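Local coordinates for NIF3-related protein (Bacillus cereus, PDB 2GX8) that is of unknown function but binds two zinc ions at the conserved dimetal motif of the NIF3 family and carries an additional, probably regulatory domain, at residues L55-L60 with K111-C116; G270-L275 with K327-Y332; M279-F284 with N351-G356. All coordinates share one frame; numbering follows the deposited sequence.

Contact 1 of 3, residues L55-L60 with K111-C116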
ATOM      1  N   LEU C  55      14.335  12.249 -23.366  1.00 55.86           N
ATOM      2  CA  LEU C  55      14.118  11.607 -24.655  1.00 56.06           C
ATOM      3  C   LEU C  55      13.054  10.538 -24.486  1.00 56.02           C
ATOM      4  O   LEU C  55      13.175   9.659 -23.625  1.00 57.76           O
ATOM      5  CB  LEU C  55      15.417  10.987 -25.215  1.00 55.41           C
ATOM      6  CG  LEU C  55      15.338  10.360 -26.630  1.00 55.25           C
ATOM      7  CD1 LEU C  55      15.026  11.421 -27.713  1.00 51.35           C
ATOM      8  CD2 LEU C  55      16.628   9.586 -26.990  1.00 54.87           C
ATOM      9  N   GLN C  56      12.003  10.616 -25.283  1.00 56.13           N
ATOM     10  CA  GLN C  56      10.946   9.630 -25.178  1.00 55.97           C
ATOM     11  C   GLN C  56      10.909   8.706 -26.380  1.00 56.96           C
ATOM     12  O   GLN C  56      10.624   7.503 -26.257  1.00 57.27           O
ATOM     13  CB  GLN C  56       9.595  10.304 -24.981  1.00 57.08           C
ATOM     14  CG  GLN C  56       9.479  11.031 -23.638  1.00 57.55           C
ATOM     15  CD  GLN C  56       8.059  11.216 -23.218  1.00 60.12           C
ATOM     16  OE1 GLN C  56       7.230  11.722 -23.977  1.00 66.15           O
ATOM     17  NE2 GLN C  56       7.754  10.810 -21.990  1.00 62.38           N
ATOM     18  N   ILE C  57      11.217   9.247 -27.553  1.00 57.35           N
ATOM     19  CA  ILE C  57      11.180   8.434 -28.769  1.00 57.36           C
ATOM     20  C   ILE C  57      12.337   8.776 -29.655  1.00 57.02           C
ATOM     21  O   ILE C  57      12.571   9.946 -29.934  1.00 58.43           O
ATOM     22  CB  ILE C  57       9.810   8.602 -29.482  1.00 57.58           C
ATOM     23  CG1 ILE C  57       8.813   7.659 -28.836  1.00 60.00           C
ATOM     24  CG2 ILE C  57       9.842   8.236 -30.948  1.00 57.11           C
ATOM     25  CD1 ILE C  57       7.412   7.942 -29.221  1.00 66.90           C
ATOM     26  N   GLY C  58      13.089   7.763 -30.077  1.00 56.98           N
ATOM     27  CA  GLY C  58      14.198   7.998 -30.998  1.00 54.65           C
ATOM     28  C   GLY C  58      15.561   7.982 -30.366  1.00 55.23           C
ATOM     29  O   GLY C  58      15.762   7.324 -29.340  1.00 55.43           O
ATOM     30  N   ALA C  59      16.492   8.702 -31.011  1.00 55.23           N
ATOM     31  CA  ALA C  59      17.910   8.833 -30.629  1.00 54.86           C
ATOM     32  C   ALA C  59      18.389  10.259 -30.917  1.00 54.98           C
ATOM     33  O   ALA C  59      17.852  10.930 -31.793  1.00 54.80           O
ATOM     34  CB  ALA C  59      18.741   7.883 -31.418  1.00 54.36           C
ATOM     35  N   LEU C  60      19.398  10.726 -30.188  1.00 55.33           N
ATOM     36  CA  LEU C  60      19.902  12.088 -30.407  1.00 55.57           C
ATOM     37  C   LEU C  60      21.291  12.116 -31.037  1.00 56.33           C
ATOM     38  O   LEU C  60      21.801  13.187 -31.369  1.00 56.64           O
ATOM     39  CB  LEU C  60      19.920  12.871 -29.093  1.00 55.28           C
ATOM     40  CG  LEU C  60      18.585  13.045 -28.388  1.00 53.14           C
ATOM     41  CD1 LEU C  60      18.829  13.397 -26.947  1.00 54.61           C
ATOM     42  CD2 LEU C  60      17.695  14.076 -29.098  1.00 53.01           C
ATOM     43  N   LYS C 111      -0.559   5.776 -34.204  1.00 55.78           N
ATOM     44  CA  LYS C 111      -0.168   6.337 -35.488  1.00 54.38           C
ATOM     45  C   LYS C 111       0.810   7.509 -35.339  1.00 54.95           C
ATOM     46  O   LYS C 111       1.584   7.788 -36.248  1.00 55.96           O
ATOM     47  CB  LYS C 111      -1.404   6.840 -36.239  1.00 54.65           C
ATOM     48  CG  LYS C 111      -2.257   5.790 -36.898  1.00 52.47           C
ATOM     49  CD  LYS C 111      -3.428   6.470 -37.563  1.00 53.06           C
ATOM     50  CE  LYS C 111      -4.086   5.547 -38.552  1.00 56.83           C
ATOM     51  NZ  LYS C 111      -4.308   4.227 -37.947  1.00 60.67           N
ATOM     52  N   ILE C 112       0.767   8.202 -34.212  1.00 55.10           N
ATOM     53  CA  ILE C 112       1.686   9.325 -33.966  1.00 54.68           C
ATOM     54  C   ILE C 112       3.059   8.765 -33.686  1.00 55.61           C
ATOM     55  O   ILE C 112       4.049   9.204 -34.267  1.00 56.14           O
ATOM     56  CB  ILE C 112       1.253  10.195 -32.756  1.00 54.89           C
ATOM     57  CG1 ILE C 112      -0.103  10.850 -33.022  1.00 51.74           C
ATOM     58  CG2 ILE C 112       2.298  11.296 -32.510  1.00 57.23           C
ATOM     59  CD1 ILE C 112      -0.702  11.550 -31.817  1.00 53.51           C
ATOM     60  N   ILE C 113       3.110   7.776 -32.799  1.00 55.95           N
ATOM     61  CA  ILE C 113       4.371   7.093 -32.457  1.00 56.12           C
ATOM     62  C   ILE C 113       4.971   6.449 -33.714  1.00 56.80           C
ATOM     63  O   ILE C 113       6.180   6.533 -33.963  1.00 56.80           O
ATOM     64  CB  ILE C 113       4.100   6.038 -31.368  1.00 55.96           C
ATOM     65  CG1 ILE C 113       3.631   6.743 -30.087  1.00 54.06           C
ATOM     66  CG2 ILE C 113       5.339   5.232 -31.044  1.00 53.13           C
ATOM     67  CD1 ILE C 113       3.164   5.779 -29.053  1.00 53.16           C
ATOM     68  N   GLU C 114       4.109   5.822 -34.512  1.00 57.43           N
ATOM     69  CA  GLU C 114       4.519   5.172 -35.782  1.00 57.35           C
ATOM     70  C   GLU C 114       5.084   6.191 -36.766  1.00 56.84           C
ATOM     71  O   GLU C 114       6.122   5.960 -37.394  1.00 59.06           O
ATOM     72  CB  GLU C 114       3.312   4.471 -36.410  1.00 55.84           C
ATOM     73  CG  GLU C 114       3.573   3.859 -37.780  1.00 57.07           C
ATOM     74  CD  GLU C 114       2.331   3.219 -38.395  1.00 58.24           C
ATOM     75  OE1 GLU C 114       1.271   3.874 -38.374  1.00 58.61           O
ATOM     76  OE2 GLU C 114       2.424   2.079 -38.913  1.00 57.55           O
ATOM     77  N   LYS C 115       4.398   7.317 -36.909  1.00 57.21           N
ATOM     78  CA  LYS C 115       4.852   8.366 -37.808  1.00 56.82           C
ATOM     79  C   LYS C 115       6.226   8.902 -37.362  1.00 57.08           C
ATOM     80  O   LYS C 115       7.107   9.113 -38.204  1.00 57.10           O
ATOM     81  CB  LYS C 115       3.797   9.462 -37.929  1.00 56.27           C
ATOM     82  CG  LYS C 115       4.173  10.603 -38.853  1.00 58.38           C
ATOM     83  CD  LYS C 115       2.950  11.445 -39.292  1.00 57.59           C
ATOM     84  CE  LYS C 115       2.193  10.728 -40.419  1.00 59.15           C
ATOM     85  NZ  LYS C 115       0.980  11.450 -40.880  1.00 61.41           N
ATOM     86  N   CYS C 116       6.418   9.069 -36.050  1.00 56.99           N
ATOM     87  CA  CYS C 116       7.710   9.514 -35.475  1.00 57.54           C
ATOM     88  C   CYS C 116       8.800   8.497 -35.705  1.00 56.76           C
ATOM     89  O   CYS C 116       9.913   8.838 -36.123  1.00 59.07           O
ATOM     90  CB  CYS C 116       7.597   9.730 -33.967  1.00 56.35           C
ATOM     91  SG  CYS C 116       6.565  11.080 -33.475  1.00 65.34           S
TER
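I57 meets I113 and C116 through aliphatic carbons alone; no ring, amide or carboxylate takes part, so neither face nor edge is involved. The contact sits at a classic beta bulge on strand 54-56, where Q56 and I57 both oppose I123 as the chain turns a corner. From there I57 points its side chain at helix 108-118 and uses both branches. CD1, at the end of the longer branch, touches I113 CG2 at 3.9 Å and lies 4.1 Å from I113 CG1, the two isoleucines crossing at about a right angle. With CG1 placed beside its own backbone N (chi1 -83°), I57 has CG2 turned to the next helical turn and C116. I123 of strand 122-125 touches both I57 and C116, joining helix and strand in one core. I103 of the second subunit packs on I57 and I113, and I57 and G58 form a parallel beta ladder with a strand of that subunit, so this buried patch continues into the subunit interface. The cysteine takes part through its methylene, with C116 CB 4.0 Å from I57 CG2.

Contact 2 of 3, residues G270-L275 with K327-Y332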
ATOM      1  N   GLY C 270       3.784  28.624 -11.149  1.00 55.80           N
ATOM      2  CA  GLY C 270       3.036  29.883 -11.240  1.00 55.02           C
ATOM      3  C   GLY C 270       3.695  31.116 -10.676  1.00 55.76           C
ATOM      4  O   GLY C 270       4.639  31.012  -9.884  1.00 56.65           O
ATOM      5  N   LYS C 271       3.174  32.285 -11.078  1.00 55.41           N
ATOM      6  CA  LYS C 271       3.647  33.613 -10.619  1.00 54.51           C
ATOM      7  C   LYS C 271       2.522  34.427  -9.974  1.00 53.69           C
ATOM      8  O   LYS C 271       1.357  34.262 -10.299  1.00 53.74           O
ATOM      9  CB  LYS C 271       4.235  34.436 -11.784  1.00 53.91           C
ATOM     10  CG  LYS C 271       5.518  33.844 -12.385  1.00 53.85           C
ATOM     11  CD  LYS C 271       6.661  33.959 -11.405  1.00 58.26           C
ATOM     12  CE  LYS C 271       7.889  33.192 -11.879  1.00 62.94           C
ATOM     13  NZ  LYS C 271       9.102  33.461 -11.037  1.00 63.15           N
ATOM     14  N   ILE C 272       2.857  35.282  -9.021  1.00 53.88           N
ATOM     15  CA  ILE C 272       1.861  36.157  -8.450  1.00 53.47           C
ATOM     16  C   ILE C 272       2.473  37.537  -8.486  1.00 55.00           C
ATOM     17  O   ILE C 272       3.618  37.699  -8.087  1.00 56.32           O
ATOM     18  CB  ILE C 272       1.329  35.701  -7.047  1.00 54.93           C
ATOM     19  CG1 ILE C 272       0.112  36.563  -6.635  1.00 50.71           C
ATOM     20  CG2 ILE C 272       2.428  35.655  -5.979  1.00 51.70           C
ATOM     21  CD1 ILE C 272      -0.590  36.102  -5.371  1.00 50.25           C
ATOM     22  N   GLY C 273       1.726  38.504  -9.025  1.00 55.02           N
ATOM     23  CA  GLY C 273       2.186  39.862  -9.205  1.00 53.94           C
ATOM     24  C   GLY C 273       1.025  40.845  -9.216  1.00 55.08           C
ATOM     25  O   GLY C 273      -0.100  40.491  -8.846  1.00 55.44           O
ATOM     26  N   TYR C 274       1.290  42.061  -9.690  1.00 53.27           N
ATOM     27  CA  TYR C 274       0.301  43.151  -9.684  1.00 53.77           C
ATOM     28  C   TYR C 274       0.025  43.785 -11.035  1.00 53.72           C
ATOM     29  O   TYR C 274       0.951  44.097 -11.781  1.00 52.89           O
ATOM     30  CB  TYR C 274       0.779  44.260  -8.735  1.00 53.13           C
ATOM     31  CG  TYR C 274       0.878  43.822  -7.294  1.00 53.18           C
ATOM     32  CD1 TYR C 274       2.081  43.335  -6.765  1.00 52.43           C
ATOM     33  CD2 TYR C 274      -0.245  43.874  -6.461  1.00 53.36           C
ATOM     34  CE1 TYR C 274       2.158  42.918  -5.430  1.00 54.10           C
ATOM     35  CE2 TYR C 274      -0.184  43.469  -5.130  1.00 53.68           C
ATOM     36  CZ  TYR C 274       1.008  42.988  -4.618  1.00 54.57           C
ATOM     37  OH  TYR C 274       1.034  42.597  -3.285  1.00 56.19           O
ATOM     38  N   LEU C 275      -1.251  44.002 -11.346  1.00 55.17           N
ATOM     39  CA  LEU C 275      -1.591  44.716 -12.573  1.00 57.13           C
ATOM     40  C   LEU C 275      -1.072  46.154 -12.467  1.00 58.62           C
ATOM     41  O   LEU C 275      -0.767  46.632 -11.368  1.00 59.38           O
ATOM     42  CB  LEU C 275      -3.101  44.703 -12.837  1.00 56.20           C
ATOM     43  CG  LEU C 275      -3.811  43.391 -13.178  1.00 57.40           C
ATOM     44  CD1 LEU C 275      -5.309  43.584 -13.241  1.00 54.61           C
ATOM     45  CD2 LEU C 275      -3.304  42.767 -14.481  1.00 57.83           C
ATOM     46  N   LYS C 327      -1.411  33.884  -0.419  1.00 56.78           N
ATOM     47  CA  LYS C 327      -0.540  34.937  -0.944  1.00 55.94           C
ATOM     48  C   LYS C 327      -1.313  36.232  -1.306  1.00 55.63           C
ATOM     49  O   LYS C 327      -0.723  37.208  -1.779  1.00 55.24           O
ATOM     50  CB  LYS C 327       0.194  34.445  -2.180  1.00 55.80           C
ATOM     51  CG  LYS C 327       1.104  33.251  -1.979  1.00 58.19           C
ATOM     52  CD  LYS C 327       2.335  33.628  -1.226  1.00 63.64           C
ATOM     53  CE  LYS C 327       3.427  32.582  -1.382  1.00 70.12           C
ATOM     54  NZ  LYS C 327       4.019  32.494  -2.770  1.00 67.65           N
ATOM     55  N   GLY C 328      -2.629  36.234  -1.130  1.00 54.45           N
ATOM     56  CA  GLY C 328      -3.414  37.447  -1.350  1.00 54.04           C
ATOM     57  C   GLY C 328      -3.964  37.797  -2.722  1.00 53.59           C
ATOM     58  O   GLY C 328      -4.388  38.923  -2.922  1.00 54.52           O
ATOM     59  N   ALA C 329      -3.997  36.851  -3.653  1.00 53.23           N
ATOM     60  CA  ALA C 329      -4.525  37.106  -4.989  1.00 52.55           C
ATOM     61  C   ALA C 329      -5.962  37.530  -4.908  1.00 52.72           C
ATOM     62  O   ALA C 329      -6.698  37.130  -4.000  1.00 53.01           O
ATOM     63  CB  ALA C 329      -4.405  35.843  -5.867  1.00 52.08           C
ATOM     64  N   ASP C 330      -6.346  38.375  -5.857  1.00 54.44           N
ATOM     65  CA  ASP C 330      -7.708  38.881  -5.994  1.00 53.68           C
ATOM     66  C   ASP C 330      -8.390  38.011  -7.034  1.00 55.27           C
ATOM     67  O   ASP C 330      -9.617  37.843  -7.001  1.00 57.20           O
ATOM     68  CB  ASP C 330      -7.700  40.328  -6.496  1.00 53.32           C
ATOM     69  CG  ASP C 330      -7.281  41.318  -5.432  1.00 54.55           C
ATOM     70  OD1 ASP C 330      -7.749  41.194  -4.274  1.00 55.81           O
ATOM     71  OD2 ASP C 330      -6.508  42.250  -5.762  1.00 52.93           O
ATOM     72  N   VAL C 331      -7.577  37.471  -7.947  1.00 52.38           N
ATOM     73  CA  VAL C 331      -8.028  36.649  -9.048  1.00 52.39           C
ATOM     74  C   VAL C 331      -6.943  35.624  -9.387  1.00 51.43           C
ATOM     75  O   VAL C 331      -5.759  35.899  -9.247  1.00 51.36           O
ATOM     76  CB  VAL C 331      -8.322  37.509 -10.305  1.00 51.85           C
ATOM     77  CG1 VAL C 331      -7.082  38.162 -10.783  1.00 52.76           C
ATOM     78  CG2 VAL C 331      -8.919  36.665 -11.442  1.00 51.37           C
ATOM     79  N   TYR C 332      -7.346  34.458  -9.861  1.00 51.76           N
ATOM     80  CA  TYR C 332      -6.400  33.399 -10.215  1.00 50.75           C
ATOM     81  C   TYR C 332      -6.636  32.933 -11.656  1.00 52.54           C
ATOM     82  O   TYR C 332      -7.713  32.497 -11.990  1.00 53.93           O
ATOM     83  CB  TYR C 332      -6.520  32.265  -9.185  1.00 48.82           C
ATOM     84  CG  TYR C 332      -5.616  31.030  -9.353  1.00 47.80           C
ATOM     85  CD1 TYR C 332      -6.092  29.767  -9.009  1.00 45.18           C
ATOM     86  CD2 TYR C 332      -4.297  31.125  -9.845  1.00 44.22           C
ATOM     87  CE1 TYR C 332      -5.284  28.614  -9.127  1.00 40.61           C
ATOM     88  CE2 TYR C 332      -3.465  29.940  -9.987  1.00 45.06           C
ATOM     89  CZ  TYR C 332      -3.986  28.705  -9.626  1.00 46.39           C
ATOM     90  OH  TYR C 332      -3.241  27.519  -9.724  1.00 47.97           O
TER
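K327 begins the second segment with its CB, which lies 3.7 Å from I272 CD1, the methyl at the tip of the isoleucine. The K327 carbonyl O is almost as near to I272 CD1, at 3.8 Å. I272 comes from strand 270-280, and its outstretched chain accounts for this reach: CG1 lies anti to the backbone N (chi1 -171°) and CD1 continues the extension (chi2 173°). The two side chains cross obliquely, and the lysine then bends at its second torsion (chi2 -72°) and carries NZ off to the carbonyl O of L153. The K327 carbonyl O accepts a hydrogen bond from K309 NZ.

G328 follows with positive phi in a Schellman motif that ends helix 321-326, after which the chain goes on to strand 331-335. A329 then presents its CB to the same methyl, I272 CD1, at 3.9 Å, so CD1 is met by two residues on either side of the glycine. At D330, OD2 accepts from the backbone N of both R308 and K309 in strand 306-313. V331 starts strand 331-335 and Y332 continues it.

Strand 306-313 pairs with both 270-280 and 331-335, so I272 reaches across this middle strand to the connection that enters strand 331-335. Between the two segments the chemistry is entirely van der Waals: the isoleucine methyl packs against the residues just after helix 321-326. The contact itself therefore gives only non-directional packing, while the polar groups of K327 and D330 bond to strands 150-168 and 306-313.

Contact 3 of 3, residues M279-F284 with N351-G356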
ATOM      1  N   MET C 279      -8.806  47.012 -11.973  1.00 56.70           N
ATOM      2  CA  MET C 279      -9.869  46.707 -12.911  1.00 56.69           C
ATOM      3  C   MET C 279     -10.879  45.837 -12.193  1.00 55.39           C
ATOM      4  O   MET C 279     -10.580  45.275 -11.121  1.00 55.82           O
ATOM      5  CB  MET C 279      -9.367  45.780 -14.020  1.00 57.24           C
ATOM      6  CG  MET C 279      -8.147  46.186 -14.775  1.00 58.00           C
ATOM      7  SD  MET C 279      -7.898  44.876 -15.955  1.00 59.27           S
ATOM      8  CE  MET C 279      -6.350  45.405 -16.694  1.00 59.45           C
ATOM      9  N   THR C 280     -12.044  45.668 -12.830  1.00 53.47           N
ATOM     10  CA  THR C 280     -13.044  44.747 -12.318  1.00 52.27           C
ATOM     11  C   THR C 280     -12.660  43.378 -12.867  1.00 53.00           C
ATOM     12  O   THR C 280     -11.794  43.285 -13.746  1.00 51.43           O
ATOM     13  CB  THR C 280     -14.492  45.109 -12.748  1.00 52.40           C
ATOM     14  OG1 THR C 280     -14.652  44.942 -14.162  1.00 49.05           O
ATOM     15  CG2 THR C 280     -14.856  46.565 -12.342  1.00 49.82           C
ATOM     16  N   LEU C 281     -13.294  42.322 -12.355  1.00 53.58           N
ATOM     17  CA  LEU C 281     -13.010  40.973 -12.805  1.00 55.70           C
ATOM     18  C   LEU C 281     -13.443  40.868 -14.264  1.00 56.96           C
ATOM     19  O   LEU C 281     -12.719  40.342 -15.083  1.00 58.19           O
ATOM     20  CB  LEU C 281     -13.763  39.975 -11.926  1.00 55.26           C
ATOM     21  CG  LEU C 281     -13.626  38.484 -12.171  1.00 55.06           C
ATOM     22  CD1 LEU C 281     -12.177  37.997 -12.167  1.00 52.73           C
ATOM     23  CD2 LEU C 281     -14.449  37.758 -11.120  1.00 57.07           C
ATOM     24  N   GLY C 282     -14.608  41.439 -14.588  1.00 58.60           N
ATOM     25  CA  GLY C 282     -15.146  41.447 -15.956  1.00 57.28           C
ATOM     26  C   GLY C 282     -14.191  41.990 -17.008  1.00 55.96           C
ATOM     27  O   GLY C 282     -14.055  41.389 -18.076  1.00 54.21           O
ATOM     28  N   GLN C 283     -13.542  43.122 -16.718  1.00 53.65           N
ATOM     29  CA  GLN C 283     -12.537  43.673 -17.643  1.00 54.57           C
ATOM     30  C   GLN C 283     -11.168  43.025 -17.536  1.00 54.64           C
ATOM     31  O   GLN C 283     -10.387  43.067 -18.487  1.00 55.97           O
ATOM     32  CB  GLN C 283     -12.388  45.171 -17.514  1.00 53.80           C
ATOM     33  CG  GLN C 283     -12.403  45.643 -16.125  1.00 56.20           C
ATOM     34  CD  GLN C 283     -12.461  47.147 -16.062  1.00 59.39           C
ATOM     35  OE1 GLN C 283     -11.480  47.834 -16.378  1.00 59.98           O
ATOM     36  NE2 GLN C 283     -13.608  47.672 -15.644  1.00 56.98           N
ATOM     37  N   PHE C 284     -10.856  42.457 -16.379  1.00 54.23           N
ATOM     38  CA  PHE C 284      -9.632  41.719 -16.287  1.00 53.64           C
ATOM     39  C   PHE C 284      -9.750  40.501 -17.187  1.00 53.21           C
ATOM     40  O   PHE C 284      -8.843  40.209 -17.950  1.00 55.09           O
ATOM     41  CB  PHE C 284      -9.290  41.316 -14.869  1.00 52.67           C
ATOM     42  CG  PHE C 284      -8.113  40.391 -14.806  1.00 53.55           C
ATOM     43  CD1 PHE C 284      -6.844  40.850 -15.147  1.00 47.80           C
ATOM     44  CD2 PHE C 284      -8.277  39.060 -14.431  1.00 50.40           C
ATOM     45  CE1 PHE C 284      -5.755  40.000 -15.110  1.00 51.60           C
ATOM     46  CE2 PHE C 284      -7.189  38.185 -14.382  1.00 51.94           C
ATOM     47  CZ  PHE C 284      -5.928  38.646 -14.726  1.00 50.10           C
ATOM     48  N   ASN C 351     -11.370  34.916  -6.944  1.00 53.63           N
ATOM     49  CA  ASN C 351     -11.912  34.962  -8.276  1.00 51.44           C
ATOM     50  C   ASN C 351     -11.034  34.124  -9.184  1.00 51.80           C
ATOM     51  O   ASN C 351      -9.874  33.873  -8.864  1.00 49.34           O
ATOM     52  CB  ASN C 351     -11.946  36.385  -8.763  1.00 53.45           C
ATOM     53  CG  ASN C 351     -12.871  37.240  -7.949  1.00 51.78           C
ATOM     54  OD1 ASN C 351     -13.801  36.741  -7.301  1.00 53.86           O
ATOM     55  ND2 ASN C 351     -12.650  38.527  -7.995  1.00 53.62           N
ATOM     56  N   ILE C 352     -11.589  33.692 -10.308  1.00 50.60           N
ATOM     57  CA  ILE C 352     -10.856  32.851 -11.217  1.00 50.44           C
ATOM     58  C   ILE C 352     -11.195  33.210 -12.629  1.00 50.20           C
ATOM     59  O   ILE C 352     -12.327  33.540 -12.923  1.00 50.85           O
ATOM     60  CB  ILE C 352     -11.230  31.348 -11.024  1.00 51.40           C
ATOM     61  CG1 ILE C 352     -11.193  30.985  -9.533  1.00 54.18           C
ATOM     62  CG2 ILE C 352     -10.372  30.425 -11.908  1.00 52.31           C
ATOM     63  CD1 ILE C 352     -10.417  29.803  -9.229  1.00 58.06           C
ATOM     64  N   VAL C 353     -10.189  33.208 -13.488  1.00 49.56           N
ATOM     65  CA  VAL C 353     -10.424  33.309 -14.911  1.00 48.62           C
ATOM     66  C   VAL C 353      -9.723  32.076 -15.494  1.00 48.47           C
ATOM     67  O   VAL C 353      -8.574  31.870 -15.225  1.00 49.27           O
ATOM     68  CB  VAL C 353      -9.830  34.547 -15.526  1.00 46.82           C
ATOM     69  CG1 VAL C 353     -10.081  34.497 -16.996  1.00 42.79           C
ATOM     70  CG2 VAL C 353     -10.478  35.858 -14.897  1.00 48.36           C
ATOM     71  N   ASP C 354     -10.428  31.283 -16.289  1.00 49.62           N
ATOM     72  CA  ASP C 354      -9.902  30.045 -16.879  1.00 50.26           C
ATOM     73  C   ASP C 354      -9.892  30.278 -18.373  1.00 50.68           C
ATOM     74  O   ASP C 354     -10.907  30.117 -19.041  1.00 52.47           O
ATOM     75  CB  ASP C 354     -10.814  28.860 -16.536  1.00 47.24           C
ATOM     76  CG  ASP C 354     -10.316  27.527 -17.067  1.00 54.29           C
ATOM     77  OD1 ASP C 354      -9.380  27.486 -17.889  1.00 53.50           O
ATOM     78  OD2 ASP C 354     -10.852  26.471 -16.637  1.00 57.11           O
ATOM     79  N   PRO C 355      -8.730  30.637 -18.911  1.00 50.94           N
ATOM     80  CA  PRO C 355      -8.634  30.849 -20.339  1.00 50.24           C
ATOM     81  C   PRO C 355      -8.322  29.536 -21.057  1.00 51.80           C
ATOM     82  O   PRO C 355      -8.215  29.527 -22.270  1.00 53.44           O
ATOM     83  CB  PRO C 355      -7.451  31.800 -20.452  1.00 50.89           C
ATOM     84  CG  PRO C 355      -6.562  31.462 -19.270  1.00 47.57           C
ATOM     85  CD  PRO C 355      -7.434  30.823 -18.224  1.00 50.29           C
ATOM     86  N   GLY C 356      -8.185  28.431 -20.320  1.00 51.71           N
ATOM     87  CA  GLY C 356      -7.887  27.141 -20.915  1.00 50.44           C
ATOM     88  C   GLY C 356      -6.424  26.784 -20.747  1.00 53.34           C
ATOM     89  O   GLY C 356      -5.539  27.655 -20.751  1.00 53.03           O
TER
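This is a buried helix-on-sheet contact, in which the first turn of helix 281-292, entered directly from strand 270-280, packs against strand 351-354 through L281, F284, N351 and V353. L281 is the main link. With CG anti to its backbone N (chi1 -179°), it sends both methyls to the strand: CD2 rests over the face of the N351 amide, 3.6 Å from CG and 3.7 Å from ND2 of that asparagine, and CD1 lies 3.9 Å from V353 CG2. The side chains of L281 and V353 run antiparallel alongside one another. One turn further along the helix, F284 brings ring atom CD2 to the same V353 methyl, CG2, at 3.9 Å, so this one methyl meets both helical residues.

The helix start is fixed by T280 at the N-cap. Its OG1 takes a weak bond from Q283 N (3.3 Å) and another from Q283 NE2, with OG1 20° out of the plane of the Q283 amide. V331 of the neighbouring parallel strand 331-335 also packs on L281 and F284. At the far end of the strand, D354 OD1 accepts from G356 N at 2.9 Å in an Asx turn, and OD2 forms a salt bridge with R298. The helix packed on a mixed sheet is typical of an alpha/beta fold, with strand 351-354 leading through the Asx turn toward the zinc ligands H357 and E360.

How the contacts relate
From the N terminus, contact 1 comes first: it joins strand 54-56, at the edge of its sheet within this chain, to helix 108-118 and closes its loop at residue 116, long before the others open. Contact 2 opens at 270 and contact 3 at 279, both on strand 270-280; contact 2 closes at 332 and contact 3 at 356, so their loops cross. Strands 331-335 and 351-354 are parallel neighbours, and Y332 probably bonds N351 and V353 through the backbone; the centres of contacts 2 and 3 are about 12 Å apart. Contact 1 lies about 39 Å from either centre, in a separate sheet of the chain.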